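Local structure of putative immunoglobulin A1 protease (Bacteroides ovatus, 3N6Z) at residues D33-L38 / K48-M53; G94-E99 / F123-G128. The protein is a putative immunoglobulin A1 protease, probably a hydrolase that cuts immunoglobulin A1, though its activity remains to be established. All blocks are in the same frame, centred on the assembly; numbering follows the deposited sequence.

Overall arrangement
Both contacts show how the successive parallel strands of an elongated solenoid, an arrangement consistent with a beta-helix, are flanked by short turns and loops. Contact 1 lies near the N-terminal end, where strand 50-52 begins the run of pairings and a short helical turn packs against the Tyr50 side chain. Contact 2 lies about 20 Å away, centre to centre, and nearer the middle of the chain, where a loop leads into strand 100-105 beside strand 125-131. The touching groups of contact 1 are largely buried, with a solvated charged pair at its margin. Contact 2 is only partly buried. An aromatic group meets an aliphatic one in each, but contact 2 also uses a CA-H...O approach and a water between backbones.

Contact 1: residues D33-L38 / K48-M53; sequences DGAGGL and KPYMIM
Tyr50 meets the helical turn of Gly34 and Ala35 with its ring, which they approach obliquely, chiefly at CE1. From CB, the chi1 torsion of -72° sets CG anti to the carbonyl carbon and sends the ring out to the turn. CE1 approaches CB of Ala35 to 3.7 Å, the closest touch between the segments, and stands 4.2 Å from C of Gly34. Farther out, CZ lies 4.1 Å from the Ala35 CB, and OH at the tip passes the same methyl at 3.9 Å. Phe39 stacks with this ring, and Val64 of helix 61-64 touches both Tyr50 and Ala35, adding to the apolar patch. Residues 34-37 all have positive phi, so this weakly bonded turn winds in the left-handed sense. It packs against strand 50-52, which pairs in parallel with strand 71-75 at the N-terminal end of the stacked strands. At the margin, a water joins Asp33 and Lys48, donating to Asp33 OD1 (2.7 Å) and accepting from Lys48 NZ (2.9 Å). OD1 also accepts from Gly42 N, and weakly from Gly34 N. With no direct hydrogen bond between the segments, cohesion here rests on apolar packing, while the opposite charges probably add a modest, water-screened attraction.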
ATOM      1  N   ASP A  33      23.467  18.517 -14.922  1.00 22.02           N
ATOM      2  CA  ASP A  33      22.824  18.086 -13.670  1.00 18.57           C
ATOM      3  C   ASP A  33      21.338  17.783 -13.948  1.00 17.21           C
ATOM      4  O   ASP A  33      20.730  18.269 -14.918  1.00 18.58           O
ATOM      5  CB  ASP A  33      23.016  19.198 -12.627  1.00 19.37           C
ATOM      6  CG  ASP A  33      22.744  18.775 -11.197  1.00 19.96           C
ATOM      7  OD1 ASP A  33      22.738  17.595 -10.875  1.00 18.25           O
ATOM      8  OD2 ASP A  33      22.556  19.693 -10.363  1.00 24.24           O
ATOM      9  N   GLY A  34      20.736  16.945 -13.108  1.00 15.07           N
ATOM     10  CA  GLY A  34      19.351  16.522 -13.324  1.00 14.58           C
ATOM     11  C   GLY A  34      19.136  15.684 -14.590  1.00 14.21           C
ATOM     12  O   GLY A  34      18.090  15.796 -15.228  1.00 14.33           O
ATOM     13  N   ALA A  35      20.139  14.872 -14.956  1.00 14.76           N
ATOM     14  CA  ALA A  35      20.104  14.073 -16.183  1.00 15.11           C
ATOM     15  C   ALA A  35      19.808  14.994 -17.383  1.00 15.67           C
ATOM     16  O   ALA A  35      18.892  14.752 -18.175  1.00 16.46           O
ATOM     17  CB  ALA A  35      19.057  12.943 -16.084  1.00 15.01           C
ATOM     18  N   GLY A  36      20.570  16.086 -17.476  1.00 17.05           N
ATOM     19  CA  GLY A  36      20.456  17.011 -18.593  1.00 18.21           C
ATOM     20  C   GLY A  36      19.147  17.770 -18.612  1.00 17.71           C
ATOM     21  O   GLY A  36      18.617  18.064 -19.676  1.00 22.32           O
ATOM     22  N   GLY A  37      18.590  18.028 -17.427  1.00 15.66           N
ATOM     23  CA  GLY A  37      17.376  18.807 -17.317  1.00 16.29           C
ATOM     24  C   GLY A  37      16.067  18.048 -17.228  1.00 13.74           C
ATOM     25  O   GLY A  37      15.000  18.653 -17.221  1.00 15.59           O
ATOM     26  N   LEU A  38      16.124  16.727 -17.245  1.00 12.04           N
ATOM     27  CA  LEU A  38      14.919  15.924 -16.984  1.00 11.75           C
ATOM     28  C   LEU A  38      14.381  16.136 -15.571  1.00 11.85           C
ATOM     29  O   LEU A  38      13.187  15.940 -15.348  1.00 11.29           O
ATOM     30  CB  LEU A  38      15.205  14.425 -17.206  1.00 12.30           C
ATOM     31  CG  LEU A  38      15.505  13.958 -18.629  1.00 15.97           C
ATOM     32  CD1 LEU A  38      15.795  12.427 -18.613  1.00 17.36           C
ATOM     33  CD2 LEU A  38      14.393  14.281 -19.525  1.00 18.53           C
ATOM     34  N   LYS A  48      22.914  12.621  -4.311  1.00  9.04           N
ATOM     35  CA  LYS A  48      22.314  13.545  -5.291  1.00  8.61           C
ATOM     36  C   LYS A  48      21.058  12.898  -5.916  1.00  8.51           C
ATOM     37  O   LYS A  48      21.060  12.517  -7.083  1.00  9.79           O
ATOM     38  CB  LYS A  48      23.320  13.949  -6.361  1.00 10.72           C
ATOM     39  CG  LYS A  48      24.637  14.513  -5.817  1.00 11.57           C
ATOM     40  CD  LYS A  48      25.584  14.970  -6.934  1.00 11.98           C
ATOM     41  CE  LYS A  48      25.423  16.411  -7.230  1.00 14.13           C
ATOM     42  NZ  LYS A  48      26.373  16.876  -8.308  1.00 13.60           N
ATOM     43  N   PRO A  49      19.988  12.746  -5.118  1.00  8.66           N
ATOM     44  CA  PRO A  49      18.780  12.130  -5.702  1.00  9.05           C
ATOM     45  C   PRO A  49      18.210  13.006  -6.813  1.00  9.21           C
ATOM     46  O   PRO A  49      18.353  14.223  -6.786  1.00  9.08           O
ATOM     47  CB  PRO A  49      17.814  12.048  -4.509  1.00  9.06           C
ATOM     48  CG  PRO A  49      18.338  13.097  -3.554  1.00 12.00           C
ATOM     49  CD  PRO A  49      19.801  13.075  -3.694  1.00  9.53           C
ATOM     50  N   TYR A  50      17.601  12.385  -7.815  1.00  8.48           N
ATOM     51  CA  TYR A  50      16.868  13.152  -8.812  1.00  8.21           C
ATOM     52  C   TYR A  50      15.699  13.875  -8.129  1.00  8.46           C
ATOM     53  O   TYR A  50      14.829  13.252  -7.506  1.00  9.41           O
ATOM     54  CB  TYR A  50      16.335  12.242  -9.891  1.00  8.04           C
ATOM     55  CG  TYR A  50      17.367  11.682 -10.848  1.00  8.15           C
ATOM     56  CD1 TYR A  50      18.222  12.519 -11.581  1.00  9.04           C
ATOM     57  CD2 TYR A  50      17.465  10.303 -11.075  1.00  8.67           C
ATOM     58  CE1 TYR A  50      19.106  11.992 -12.506  1.00  9.36           C
ATOM     59  CE2 TYR A  50      18.361   9.781 -11.993  1.00  8.67           C
ATOM     60  CZ  TYR A  50      19.176  10.617 -12.702  1.00  8.91           C
ATOM     61  OH  TYR A  50      20.054  10.109 -13.621  1.00 10.77           O
HETATM   62  N   MSE A  51      15.709  15.205  -8.243  1.00  8.45           N
HETATM   63  CA  MSE A  51      14.767  16.082  -7.550  0.70  7.83           C
HETATM   64  C   MSE A  51      13.612  16.448  -8.491  1.00  8.34           C
HETATM   65  O   MSE A  51      13.859  16.983  -9.596  1.00 10.00           O
HETATM   66  CB  MSE A  51      15.504  17.327  -7.034  0.70  9.43           C
HETATM   67  CG  MSE A  51      14.685  18.206  -6.117  0.70  9.31           C
HETATM   68 SE   MSE A  51      14.226  17.412  -4.438  0.52  8.40          SE
HETATM   69  CE  MSE A  51      15.986  17.538  -3.614  0.70 14.24           C
ATOM     70  N   ILE A  52      12.389  16.145  -8.033  1.00  8.41           N
ATOM     71  CA  ILE A  52      11.184  16.228  -8.840  1.00  7.79           C
ATOM     72  C   ILE A  52      10.324  17.395  -8.345  1.00  8.60           C
ATOM     73  O   ILE A  52       9.913  17.422  -7.176  1.00  9.14           O
ATOM     74  CB  ILE A  52      10.394  14.929  -8.748  1.00  8.50           C
ATOM     75  CG1 ILE A  52      11.215  13.751  -9.303  1.00  8.45           C
ATOM     76  CG2 ILE A  52       8.999  15.039  -9.428  1.00  9.31           C
ATOM     77  CD1 ILE A  52      10.741  12.381  -8.748  1.00  9.73           C
HETATM   78  N   MSE A  53      10.044  18.340  -9.244  1.00  9.93           N
HETATM   79  CA  MSE A  53       9.308  19.576  -8.895  1.00 11.08           C
HETATM   80  C   MSE A  53       7.943  19.717  -9.535  1.00 10.77           C
HETATM   81  O   MSE A  53       7.187  20.605  -9.156  1.00 12.09           O
HETATM   82  CB  MSE A  53      10.154  20.800  -9.269  1.00 13.23           C
HETATM   83  CG  MSE A  53      11.535  20.858  -8.579  1.00 15.60           C
HETATM   84 SE   MSE A  53      11.410  21.012  -6.689  0.75 16.23          SE
HETATM   85  CE  MSE A  53      10.669  22.786  -6.541  1.00 20.60           C
TER
HETATM   86  O   HOH W   1      24.712  15.766 -10.407  1.00 20.92           O

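Contact 2: residues G94-E99 / F123-G128; sequences GDFPYE and FGVLCG
Phe96 faces Val125 and Glu99 faces Cys127 as the two backbones draw together, the CA atoms of Phe96 and Val125 being 6.5 Å apart and those of Glu99 and Cys127 4.9 Å. No direct hydrogen bond joins the segments. Instead a water accepts from Cys127 N and is placed to donate to Val125 O and to Tyr98 O, the last at 2.7 Å. Just beyond it, Glu99 CA makes a CA-H...O contact with Cys127 O at 3.2 Å. Among the side chains, Val125 carries its CG2 methyl over one face of the Phe96 ring, a CH-pi contact with CG2 3.9 Å from the ring centroid and 30° off the normal. The touch is nearest at the inner rim, CG2 to CD1 of Phe96, 3.5 Å. Val125 has CG1 anti to the backbone N (chi1 173°), which puts CG2 beside that nitrogen and over the ring. On the opposite face, Gly94 O lies 3.7 Å above the ring plane. Glu99 contributes its aliphatic part, CG meeting CB of Cys127 at 4.0 Å, while its carboxylate forms a salt bridge with Lys164. The contact sits where the loop 94-99 enters strand 100-105, parallel partner of strand 125-131, which also pairs in parallel with strand 153-154, whose Tyr153 touches Val125; Asn91 ties Phe96 O and Val125 O together.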
ATOM      1  N   GLY A  94       8.705  -6.842 -17.512  1.00 11.36           N
ATOM      2  CA  GLY A  94       9.924  -7.604 -17.622  1.00 10.45           C
ATOM      3  C   GLY A  94      10.147  -8.425 -16.370  1.00  9.84           C
ATOM      4  O   GLY A  94       9.196  -8.907 -15.745  1.00 11.52           O
ATOM      5  N   ASP A  95      11.413  -8.537 -15.983  1.00  8.92           N
ATOM      6  CA  ASP A  95      11.863  -9.230 -14.778  0.60  8.50           C
ATOM      7  C   ASP A  95      11.980  -8.260 -13.602  1.00  8.95           C
ATOM      8  O   ASP A  95      12.719  -8.526 -12.659  1.00 10.59           O
ATOM      9  CB  ASP A  95      13.207  -9.980 -14.997  0.60  8.58           C
ATOM     10  CG  ASP A  95      14.375  -9.066 -15.392  0.60 10.57           C
ATOM     11  OD1 ASP A  95      14.168  -8.187 -16.235  0.60 10.03           O
ATOM     12  OD2 ASP A  95      15.528  -9.269 -14.891  0.60 13.26           O
ATOM     13  N   PHE A  96      11.297  -7.116 -13.701  1.00  8.83           N
ATOM     14  CA  PHE A  96      11.231  -6.162 -12.586  1.00  8.37           C
ATOM     15  C   PHE A  96      12.653  -5.722 -12.159  1.00  8.28           C
ATOM     16  O   PHE A  96      12.957  -5.682 -10.956  1.00  9.44           O
ATOM     17  CB  PHE A  96      10.483  -6.789 -11.372  1.00  9.99           C
ATOM     18  CG  PHE A  96       9.323  -7.653 -11.746  1.00 10.54           C
ATOM     19  CD1 PHE A  96       8.214  -7.129 -12.389  1.00 10.38           C
ATOM     20  CD2 PHE A  96       9.342  -9.008 -11.462  1.00 12.45           C
ATOM     21  CE1 PHE A  96       7.152  -7.924 -12.744  1.00 12.06           C
ATOM     22  CE2 PHE A  96       8.267  -9.807 -11.824  1.00 14.48           C
ATOM     23  CZ  PHE A  96       7.163  -9.248 -12.454  1.00 12.86           C
ATOM     24  N   PRO A  97      13.497  -5.317 -13.119  1.00  7.77           N
ATOM     25  CA  PRO A  97      14.922  -5.135 -12.803  1.00  7.58           C
ATOM     26  C   PRO A  97      15.312  -3.839 -12.075  1.00  7.65           C
ATOM     27  O   PRO A  97      16.458  -3.716 -11.670  1.00 10.27           O
ATOM     28  CB  PRO A  97      15.570  -5.146 -14.202  1.00  9.63           C
ATOM     29  CG  PRO A  97      14.534  -4.445 -15.061  1.00  9.77           C
ATOM     30  CD  PRO A  97      13.247  -5.105 -14.563  1.00  8.46           C
ATOM     31  N   TYR A  98      14.388  -2.889 -11.936  1.00  7.45           N
ATOM     32  CA  TYR A  98      14.721  -1.544 -11.465  1.00  7.28           C
ATOM     33  C   TYR A  98      14.451  -1.372  -9.982  1.00  8.10           C
ATOM     34  O   TYR A  98      13.286  -1.261  -9.584  1.00 13.10           O
ATOM     35  CB  TYR A  98      13.873  -0.533 -12.239  1.00  8.11           C
ATOM     36  CG  TYR A  98      14.066  -0.570 -13.743  1.00  8.59           C
ATOM     37  CD1 TYR A  98      15.336  -0.510 -14.305  1.00  9.87           C
ATOM     38  CD2 TYR A  98      12.987  -0.642 -14.584  1.00  8.40           C
ATOM     39  CE1 TYR A  98      15.513  -0.511 -15.683  1.00  8.27           C
ATOM     40  CE2 TYR A  98      13.142  -0.633 -15.950  1.00  8.94           C
ATOM     41  CZ  TYR A  98      14.407  -0.571 -16.502  1.00  8.13           C
ATOM     42  OH  TYR A  98      14.593  -0.543 -17.863  1.00 11.54           O
ATOM     43  N   GLU A  99      15.519  -1.251  -9.188  1.00  7.80           N
ATOM     44  CA  GLU A  99      15.421  -0.924  -7.783  1.00  7.81           C
ATOM     45  C   GLU A  99      15.295   0.594  -7.630  1.00  7.42           C
ATOM     46  O   GLU A  99      15.923   1.364  -8.377  1.00  7.90           O
ATOM     47  CB  GLU A  99      16.636  -1.434  -7.017  1.00  8.34           C
ATOM     48  CG  GLU A  99      16.759  -2.958  -7.030  1.00  9.06           C
ATOM     49  CD  GLU A  99      18.105  -3.445  -6.561  1.00  9.70           C
ATOM     50  OE1 GLU A  99      18.717  -2.769  -5.694  1.00 12.76           O
ATOM     51  OE2 GLU A  99      18.524  -4.522  -7.030  1.00 12.27           O
ATOM     52  N   PHE A 123       4.650   2.201  -8.617  1.00  7.28           N
ATOM     53  CA  PHE A 123       5.920   1.485  -8.781  1.00  6.34           C
ATOM     54  C   PHE A 123       5.802   0.172  -9.554  1.00  7.55           C
ATOM     55  O   PHE A 123       6.819  -0.302 -10.100  1.00  8.54           O
ATOM     56  CB  PHE A 123       6.602   1.212  -7.453  1.00  7.45           C
ATOM     57  CG  PHE A 123       7.031   2.439  -6.721  1.00  6.82           C
ATOM     58  CD1 PHE A 123       8.048   3.243  -7.197  1.00  8.30           C
ATOM     59  CD2 PHE A 123       6.391   2.817  -5.561  1.00  7.49           C
ATOM     60  CE1 PHE A 123       8.421   4.390  -6.535  1.00  9.36           C
ATOM     61  CE2 PHE A 123       6.767   3.952  -4.862  1.00  8.16           C
ATOM     62  CZ  PHE A 123       7.793   4.741  -5.354  1.00 10.06           C
ATOM     63  N   GLY A 124       4.625  -0.485  -9.518  1.00  7.21           N
ATOM     64  CA  GLY A 124       4.475  -1.806 -10.129  1.00  6.33           C
ATOM     65  C   GLY A 124       4.993  -2.914  -9.232  1.00  6.50           C
ATOM     66  O   GLY A 124       4.195  -3.638  -8.604  1.00  7.18           O
ATOM     67  N   VAL A 125       6.309  -2.986  -9.134  1.00  6.99           N
ATOM     68  CA  VAL A 125       7.019  -3.855  -8.197  1.00  6.98           C
ATOM     69  C   VAL A 125       8.082  -2.980  -7.532  1.00  6.31           C
ATOM     70  O   VAL A 125       8.958  -2.476  -8.234  1.00  8.08           O
ATOM     71  CB  VAL A 125       7.678  -5.080  -8.880  1.00  7.71           C
ATOM     72  CG1 VAL A 125       8.560  -5.850  -7.871  1.00  9.44           C
ATOM     73  CG2 VAL A 125       6.602  -5.973  -9.540  1.00  8.70           C
ATOM     74  N   LEU A 126       7.974  -2.793  -6.214  1.00  7.46           N
ATOM     75  CA  LEU A 126       8.917  -1.955  -5.479  1.00  6.55           C
ATOM     76  C   LEU A 126       9.992  -2.818  -4.801  1.00  7.29           C
ATOM     77  O   LEU A 126       9.681  -3.575  -3.864  1.00  7.94           O
ATOM     78  CB  LEU A 126       8.197  -1.067  -4.460  1.00  6.90           C
ATOM     79  CG  LEU A 126       9.141  -0.144  -3.660  1.00  7.59           C
ATOM     80  CD1 LEU A 126      10.048   0.759  -4.536  1.00  8.88           C
ATOM     81  CD2 LEU A 126       8.336   0.707  -2.673  1.00  8.94           C
ATOM     82  N   CYS A 127      11.218  -2.670  -5.299  1.00  8.03           N
ATOM     83  CA  CYS A 127      12.407  -3.263  -4.732  1.00  7.16           C
ATOM     84  C   CYS A 127      13.250  -2.090  -4.267  1.00  6.54           C
ATOM     85  O   CYS A 127      13.736  -1.324  -5.079  1.00  8.77           O
ATOM     86  CB  CYS A 127      13.148  -4.127  -5.734  1.00  7.26           C
ATOM     87  SG  CYS A 127      12.213  -5.500  -6.388  1.00  9.14           S
ATOM     88  N   GLY A 128      13.331  -1.918  -2.953  1.00  7.61           N
ATOM     89  CA  GLY A 128      13.876  -0.702  -2.336  1.00  8.30           C
ATOM     90  C   GLY A 128      12.927  -0.113  -1.334  1.00  8.47           C
ATOM     91  O   GLY A 128      12.312  -0.841  -0.549  1.00  8.52           O
TER
HETATM   92  O   HOH W   2      11.401  -0.963  -7.655  1.00  8.61           O